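Local structure of NTF2-like nuclease/anti-CRISPR (Clostridia bacterium, 7JTA) at residues R33-V39 / P53-I59. The protein is an anti-CRISPR that impairs SpyCas9 activity and relieves torsion in target plasmid DNA, probably as a nuclease. Sequence-based numbering, arbitrary orientation.
Sequences RYRQLSV and PISTVLI. With NO3 (nitrate ion), chain E.
Leu37 O takes two backbone hydrogens at once, from Ile54 N at 2.8 Å and Ser55 N at 3.2 Å, both in its carbonyl plane. Two residues thus face one, the mark of a classic beta bulge, and beyond it the antiparallel register moves by one to pair Ser38 with Pro53 as a non-hydrogen-bonded pair. Ser55 O in turn accepts the N-H of Leu37 (2.8 Å). Arg35 and Val57 exchange two backbone hydrogen bonds, Arg35 N to Val57 O being the shorter at 2.8 Å, and Ile59 N closes the ladder on Arg33 O with a nearly straight N-H (175°). On the Tyr34 face, the extended Gln36 chain, CG anti to its own N (chi1 179°), lets NE2 donate a nearly straight hydrogen bond to Thr56 OG1 (3.0 Å), with that oxygen in the amide plane; OG1 also shares a hydrogen bond with a bound methylpentanediol, probably from the crystallisation liquor. Ser38 OG reaches a nitrate oxygen O1 only weakly (3.4 Å). Leu58 CD1 sits over one face of the Tyr34 ring, 3.8 Å from its centroid, as a CH-pi contact. Tyr34 OH is hydrogen-bonded to Pro53 O of the second subunit, while Arg33 and Arg35 send their guanidinium groups to Glu9 and Glu24 as salt bridges. Strand 32-42 is flanked by strand 20-29 on its other edge, and strand 48-58, outermost within the chain, pairs through Ser55-Val57 with a strand of the second subunit, continuing the antiparallel sheet across the interface.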
ATOM      1  N   ARG A  33      15.001   1.077  -4.837  1.00 75.60           N
ATOM      2  CA  ARG A  33      13.859   0.946  -5.731  1.00 73.28           C
ATOM      3  C   ARG A  33      12.563   0.964  -4.927  1.00 69.58           C
ATOM      4  O   ARG A  33      12.429   0.238  -3.934  1.00 65.50           O
ATOM      5  CB  ARG A  33      13.989  -0.347  -6.539  1.00 76.80           C
ATOM      6  CG  ARG A  33      12.841  -0.662  -7.472  1.00 98.71           C
ATOM      7  CD  ARG A  33      13.168  -1.893  -8.310  1.00 96.35           C
ATOM      8  NE  ARG A  33      13.803  -1.548  -9.580  1.00 98.27           N
ATOM      9  CZ  ARG A  33      15.097  -1.282  -9.732  1.00113.09           C
ATOM     10  NH1 ARG A  33      15.915  -1.319  -8.690  1.00122.08           N
ATOM     11  NH2 ARG A  33      15.573  -0.980 -10.933  1.00113.88           N
ATOM     12  N   TYR A  34      11.605   1.778  -5.367  1.00 65.28           N
ATOM     13  CA  TYR A  34      10.330   1.926  -4.680  1.00 65.43           C
ATOM     14  C   TYR A  34       9.171   1.720  -5.648  1.00 63.37           C
ATOM     15  O   TYR A  34       9.268   2.040  -6.836  1.00 62.78           O
ATOM     16  CB  TYR A  34      10.211   3.310  -4.023  1.00 61.11           C
ATOM     17  CG  TYR A  34      11.208   3.547  -2.914  1.00 74.96           C
ATOM     18  CD1 TYR A  34      12.433   4.153  -3.172  1.00 68.59           C
ATOM     19  CD2 TYR A  34      10.927   3.161  -1.611  1.00 70.49           C
ATOM     20  CE1 TYR A  34      13.347   4.369  -2.160  1.00 72.97           C
ATOM     21  CE2 TYR A  34      11.835   3.373  -0.592  1.00 70.96           C
ATOM     22  CZ  TYR A  34      13.043   3.976  -0.870  1.00 75.60           C
ATOM     23  OH  TYR A  34      13.945   4.186   0.148  1.00 74.39           O
ATOM     24  N   ARG A  35       8.065   1.200  -5.121  1.00 58.65           N
ATOM     25  CA  ARG A  35       6.820   1.059  -5.868  1.00 54.54           C
ATOM     26  C   ARG A  35       5.792   2.027  -5.295  1.00 53.62           C
ATOM     27  O   ARG A  35       5.394   1.895  -4.133  1.00 58.51           O
ATOM     28  CB  ARG A  35       6.296  -0.375  -5.814  1.00 54.49           C
ATOM     29  CG  ARG A  35       4.984  -0.559  -6.560  1.00 52.18           C
ATOM     30  CD  ARG A  35       4.552  -2.011  -6.571  1.00 60.63           C
ATOM     31  NE  ARG A  35       3.566  -2.277  -7.614  1.00 72.52           N
ATOM     32  CZ  ARG A  35       2.295  -2.592  -7.379  1.00 70.94           C
ATOM     33  NH1 ARG A  35       1.849  -2.682  -6.133  1.00 76.71           N
ATOM     34  NH2 ARG A  35       1.469  -2.817  -8.392  1.00 63.58           N
ATOM     35  N   GLN A  36       5.369   2.988  -6.112  1.00 51.64           N
ATOM     36  CA  GLN A  36       4.381   3.987  -5.729  1.00 51.36           C
ATOM     37  C   GLN A  36       3.056   3.725  -6.431  1.00 59.23           C
ATOM     38  O   GLN A  36       3.019   3.563  -7.655  1.00 65.08           O
ATOM     39  CB  GLN A  36       4.871   5.395  -6.063  1.00 55.88           C
ATOM     40  CG  GLN A  36       3.875   6.487  -5.699  1.00 56.61           C
ATOM     41  CD  GLN A  36       4.462   7.871  -5.859  1.00 66.68           C
ATOM     42  OE1 GLN A  36       4.274   8.526  -6.884  1.00 84.47           O
ATOM     43  NE2 GLN A  36       5.185   8.325  -4.839  1.00 71.15           N
ATOM     44  N   LEU A  37       1.975   3.685  -5.657  1.00 53.60           N
ATOM     45  CA  LEU A  37       0.619   3.587  -6.180  1.00 54.27           C
ATOM     46  C   LEU A  37      -0.069   4.935  -6.021  1.00 54.94           C
ATOM     47  O   LEU A  37      -0.089   5.497  -4.922  1.00 56.07           O
ATOM     48  CB  LEU A  37      -0.168   2.501  -5.448  1.00 48.63           C
ATOM     49  CG  LEU A  37       0.372   1.088  -5.635  1.00 55.50           C
ATOM     50  CD1 LEU A  37      -0.356   0.124  -4.719  1.00 55.32           C
ATOM     51  CD2 LEU A  37       0.232   0.661  -7.086  1.00 57.66           C
ATOM     52  N   SER A  38      -0.629   5.449  -7.115  1.00 62.70           N
ATOM     53  CA  SER A  38      -1.296   6.742  -7.107  1.00 60.10           C
ATOM     54  C   SER A  38      -2.659   6.652  -7.781  1.00 59.36           C
ATOM     55  O   SER A  38      -2.964   5.699  -8.501  1.00 56.52           O
ATOM     56  CB  SER A  38      -0.450   7.808  -7.812  1.00 52.26           C
ATOM     57  OG  SER A  38       0.911   7.702  -7.438  1.00 78.43           O
ATOM     58  N   VAL A  39      -3.474   7.676  -7.541  1.00 60.52           N
ATOM     59  CA  VAL A  39      -4.737   7.878  -8.242  1.00 52.95           C
ATOM     60  C   VAL A  39      -4.608   9.149  -9.065  1.00 52.03           C
ATOM     61  O   VAL A  39      -4.289  10.215  -8.526  1.00 62.21           O
ATOM     62  CB  VAL A  39      -5.923   7.978  -7.275  1.00 50.82           C
ATOM     63  CG1 VAL A  39      -7.167   8.370  -8.031  1.00 55.69           C
ATOM     64  CG2 VAL A  39      -6.134   6.659  -6.575  1.00 70.30           C
ATOM     65  N   PRO A  53      -0.852  10.715  -4.711  1.00 57.83           N
ATOM     66  CA  PRO A  53      -0.103   9.537  -4.260  1.00 51.76           C
ATOM     67  C   PRO A  53      -0.788   8.874  -3.076  1.00 50.93           C
ATOM     68  O   PRO A  53      -1.271   9.540  -2.159  1.00 58.34           O
ATOM     69  CB  PRO A  53       1.268  10.106  -3.881  1.00 55.23           C
ATOM     70  CG  PRO A  53       1.361  11.397  -4.623  1.00 54.69           C
ATOM     71  CD  PRO A  53      -0.034  11.936  -4.669  1.00 41.87           C
ATOM     72  N   ILE A  54      -0.848   7.548  -3.115  1.00 52.40           N
ATOM     73  CA  ILE A  54      -1.525   6.768  -2.094  1.00 52.53           C
ATOM     74  C   ILE A  54      -0.536   6.031  -1.203  1.00 55.75           C
ATOM     75  O   ILE A  54      -0.703   6.004   0.018  1.00 59.09           O
ATOM     76  CB  ILE A  54      -2.532   5.782  -2.723  1.00 57.55           C
ATOM     77  CG1 ILE A  54      -3.639   6.538  -3.460  1.00 54.71           C
ATOM     78  CG2 ILE A  54      -3.108   4.860  -1.655  1.00 47.27           C
ATOM     79  CD1 ILE A  54      -4.717   5.628  -3.990  1.00 60.58           C
ATOM     80  N   SER A  55       0.500   5.433  -1.789  1.00 56.49           N
ATOM     81  CA  SER A  55       1.451   4.664  -1.002  1.00 54.08           C
ATOM     82  C   SER A  55       2.729   4.461  -1.800  1.00 51.45           C
ATOM     83  O   SER A  55       2.699   4.317  -3.024  1.00 61.09           O
ATOM     84  CB  SER A  55       0.863   3.316  -0.587  1.00 43.86           C
ATOM     85  OG  SER A  55       0.937   2.387  -1.649  1.00 75.12           O
ATOM     86  N   THR A  56       3.851   4.482  -1.086  1.00 54.80           N
ATOM     87  CA  THR A  56       5.155   4.141  -1.633  1.00 53.61           C
ATOM     88  C   THR A  56       5.804   3.128  -0.704  1.00 61.81           C
ATOM     89  O   THR A  56       5.685   3.236   0.519  1.00 70.51           O
ATOM     90  CB  THR A  56       6.048   5.367  -1.782  1.00 63.12           C
ATOM     91  OG1 THR A  56       5.344   6.386  -2.508  1.00 63.89           O
ATOM     92  CG2 THR A  56       7.320   5.001  -2.536  1.00 62.02           C
ATOM     93  N   VAL A  57       6.459   2.126  -1.282  1.00 63.76           N
ATOM     94  CA  VAL A  57       7.067   1.051  -0.506  1.00 59.50           C
ATOM     95  C   VAL A  57       8.396   0.672  -1.139  1.00 63.47           C
ATOM     96  O   VAL A  57       8.543   0.697  -2.365  1.00 63.78           O
ATOM     97  CB  VAL A  57       6.145  -0.181  -0.409  1.00 54.77           C
ATOM     98  CG1 VAL A  57       6.775  -1.239   0.467  1.00 71.58           C
ATOM     99  CG2 VAL A  57       4.788   0.221   0.135  1.00 72.25           C
ATOM    100  N   LEU A  58       9.362   0.325  -0.293  1.00 64.57           N
ATOM    101  CA  LEU A  58      10.646  -0.173  -0.766  1.00 70.88           C
ATOM    102  C   LEU A  58      10.484  -1.567  -1.358  1.00 69.59           C
ATOM    103  O   LEU A  58       9.801  -2.421  -0.784  1.00 62.69           O
ATOM    104  CB  LEU A  58      11.655  -0.198   0.379  1.00 69.44           C
ATOM    105  CG  LEU A  58      13.097  -0.576   0.039  1.00 69.19           C
ATOM    106  CD1 LEU A  58      13.777   0.518  -0.762  1.00 70.57           C
ATOM    107  CD2 LEU A  58      13.870  -0.849   1.310  1.00 63.86           C
ATOM    108  N   ILE A  59      11.096  -1.791  -2.516  1.00 71.33           N
ATOM    109  CA  ILE A  59      11.096  -3.111  -3.136  1.00 73.87           C
ATOM    110  C   ILE A  59      12.527  -3.527  -3.446  1.00 90.07           C
ATOM    111  O   ILE A  59      12.780  -4.674  -3.813  1.00100.23           O
ATOM    112  CB  ILE A  59      10.230  -3.141  -4.408  1.00 73.16           C
ATOM    113  CG1 ILE A  59      10.745  -2.117  -5.422  1.00 69.88           C
ATOM    114  CG2 ILE A  59       8.763  -2.906  -4.066  1.00 65.55           C
ATOM    115  CD1 ILE A  59       9.921  -2.043  -6.682  1.00 70.00           C
ATOM    116  OXT ILE A  59      13.458  -2.725  -3.331  1.00 95.32           O
TER
HETATM  117  N   NO3 E 103       4.063   9.567 -10.287  1.00119.65           N
HETATM  118  O1  NO3 E 103       3.116   9.106  -9.584  1.00107.70           O
HETATM  119  O2  NO3 E 103       3.869   9.892 -11.496  1.00 83.49           O
HETATM  120  O3  NO3 E 103       5.211   9.703  -9.776  1.00119.37           O